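Local coordinates for melanin biosynthesis protein TyrA, putative (Shewanella oneidensis, PDB 2IIZ) that binds heme b and probably works as a peroxidase of the dye-decolorizing (DyP-type) family, at residues 277-280 and 281-285. Sequence-based numbering, arbitrary orientation.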
ATOM      1  N   PHE A 277       8.485 -28.861 -13.564  1.00 36.61           N
ATOM      2  CA  PHE A 277       9.093 -30.041 -14.156  1.00 35.64           C
ATOM      3  C   PHE A 277       8.951 -30.143 -15.672  1.00 34.87           C
ATOM      4  O   PHE A 277       9.735 -30.820 -16.316  1.00 37.18           O
ATOM      5  CB  PHE A 277       8.505 -31.264 -13.480  1.00 36.49           C
ATOM      6  CG  PHE A 277       8.938 -31.402 -12.062  1.00 39.76           C
ATOM      7  CD1 PHE A 277      10.180 -31.946 -11.758  1.00 45.60           C
ATOM      8  CD2 PHE A 277       8.124 -30.988 -11.033  1.00 43.40           C
ATOM      9  CE1 PHE A 277      10.596 -32.074 -10.430  1.00 47.28           C
ATOM     10  CE2 PHE A 277       8.528 -31.113  -9.708  1.00 44.72           C
ATOM     11  CZ  PHE A 277       9.760 -31.654  -9.403  1.00 44.56           C
ATOM     12  N   GLY A 278       7.957 -29.479 -16.244  1.00 35.92           N
ATOM     13  CA  GLY A 278       7.839 -29.384 -17.691  1.00 35.20           C
ATOM     14  C   GLY A 278       7.129 -30.565 -18.319  1.00 35.90           C
ATOM     15  O   GLY A 278       6.533 -31.407 -17.632  1.00 36.11           O
ATOM     16  N   ASP A 279       7.207 -30.624 -19.643  1.00 35.58           N
ATOM     17  CA  ASP A 279       6.385 -31.537 -20.424  1.00 34.15           C
ATOM     18  C   ASP A 279       6.811 -32.987 -20.465  1.00 33.75           C
ATOM     19  O   ASP A 279       6.026 -33.820 -20.905  1.00 34.87           O
ATOM     20  CB  ASP A 279       6.263 -31.032 -21.858  1.00 33.47           C
ATOM     21  CG  ASP A 279       7.534 -31.173 -22.646  1.00 33.13           C
ATOM     22  OD1 ASP A 279       8.578 -31.560 -22.075  1.00 36.91           O
ATOM     23  OD2 ASP A 279       7.481 -30.884 -23.860  1.00 27.21           O
ATOM     24  N   GLY A 280       8.027 -33.311 -20.032  1.00 35.31           N
ATOM     25  CA  GLY A 280       8.536 -34.707 -20.186  1.00 35.95           C
ATOM     26  C   GLY A 280       9.722 -34.864 -21.138  1.00 36.43           C
ATOM     27  O   GLY A 280      10.532 -35.787 -20.990  1.00 36.96           O
ATOM     28  N   ALA A 281       9.825 -33.967 -22.121  1.00 36.47           N
ATOM     29  CA  ALA A 281      11.066 -33.779 -22.877  1.00 35.93           C
ATOM     30  C   ALA A 281      11.772 -32.564 -22.309  1.00 36.86           C
ATOM     31  O   ALA A 281      12.487 -31.879 -23.027  1.00 38.69           O
ATOM     32  CB  ALA A 281      10.786 -33.573 -24.359  1.00 35.09           C
ATOM     33  N   GLY A 282      11.563 -32.293 -21.024  1.00 36.02           N
ATOM     34  CA  GLY A 282      12.301 -31.257 -20.337  1.00 35.81           C
ATOM     35  C   GLY A 282      12.051 -29.866 -20.878  1.00 36.47           C
ATOM     36  O   GLY A 282      12.969 -29.057 -20.918  1.00 38.66           O
ATOM     37  N   ASN A 283      10.810 -29.590 -21.292  1.00 35.87           N
ATOM     38  CA  ASN A 283      10.377 -28.243 -21.639  1.00 33.04           C
ATOM     39  C   ASN A 283       9.588 -27.666 -20.478  1.00 32.93           C
ATOM     40  O   ASN A 283       8.392 -27.919 -20.332  1.00 33.91           O
ATOM     41  CB  ASN A 283       9.528 -28.254 -22.904  1.00 31.06           C
ATOM     42  CG  ASN A 283      10.305 -28.679 -24.111  1.00 32.97           C
ATOM     43  OD1 ASN A 283      11.212 -27.979 -24.546  1.00 38.17           O
ATOM     44  ND2 ASN A 283       9.964 -29.835 -24.666  1.00 26.97           N
ATOM     45  N   HIS A 284      10.260 -26.889 -19.643  1.00 33.33           N
ATOM     46  CA  HIS A 284       9.607 -26.270 -18.493  1.00 31.74           C
ATOM     47  C   HIS A 284       9.177 -24.850 -18.842  1.00 32.94           C
ATOM     48  O   HIS A 284       9.322 -24.419 -19.989  1.00 33.67           O
ATOM     49  CB  HIS A 284      10.521 -26.324 -17.257  1.00 31.67           C
ATOM     50  CG  HIS A 284      11.762 -25.491 -17.367  1.00 27.08           C
ATOM     51  ND1 HIS A 284      12.995 -26.029 -17.663  1.00 18.43           N
ATOM     52  CD2 HIS A 284      11.961 -24.155 -17.213  1.00 33.54           C
ATOM     53  CE1 HIS A 284      13.897 -25.063 -17.690  1.00 26.46           C
ATOM     54  NE2 HIS A 284      13.297 -23.916 -17.420  1.00 26.47           N
ATOM     55  N   ASP A 285       8.653 -24.135 -17.849  1.00 32.88           N
ATOM     56  CA  ASP A 285       8.102 -22.802 -18.025  1.00 32.48           C
ATOM     57  C   ASP A 285       9.184 -21.752 -17.805  1.00 31.83           C
ATOM     58  O   ASP A 285       9.621 -21.478 -16.676  1.00 28.87           O
ATOM     59  CB  ASP A 285       6.948 -22.598 -17.034  1.00 35.45           C
ATOM     60  CG  ASP A 285       6.299 -21.227 -17.133  1.00 34.47           C
ATOM     61  OD1 ASP A 285       6.789 -20.371 -17.876  1.00 33.31           O
ATOM     62  OD2 ASP A 285       5.281 -21.014 -16.458  1.00 39.95           O
TER
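Residues 277-280 and 281-285 form one tight loop whose two limbs come together at G278 and H284, their CA atoms 3.7 Å apart, and the backbone N of D279 reaches across to O of N283 at 3.0 Å, lying above the carbonyl plane. The other three hydrogen bonds across the loop all end on the carboxylate of D279, turned into the loop with CG between its own backbone N and carbonyl carbon (chi1 72°). OD1 accepts two backbone N-H groups from opposite faces of the carboxylate plane: N of A281 at 2.7 Å, through a bent bond, and N of N283 at 3.1 Å, through a straighter one (161°). The bond to A281, two residues on, makes an Asx turn. ND2 of N283 meets OD2 of D279 on its syn side at 2.8 Å, though tilted out of the carboxylate plane; OD2 lies close to the plane of the amide, and the two flat groups stand 80° apart. An alanine in place of D279 would probably leave the backbone N-H groups of A281 and N283 without OD1 and the side-chain amide of N283 without OD2, and the turn freer to open. Coming directly after helix 266-276 and leading toward strand 291-301, the loop lies at the surface of the DyP-type C-terminal region, on the proximal side of the heme. Glycine suits G278, where phi is positive and a CB would run into O of N283; backbone angles favour it at G280 and G282 too. The CB of H284 rests 4.1 Å from CA of G278, while the ring leads away from 277-280 and hydrogen-bonds through NE2 to NE2 of H289. One residue further, the buried D285 hydrogen-bonds through OD2 to ND1 of H225, the axial ligand of the heme iron, helping to fix the rotation of that ring in the Asp-His-iron arrangement familiar from heme peroxidases.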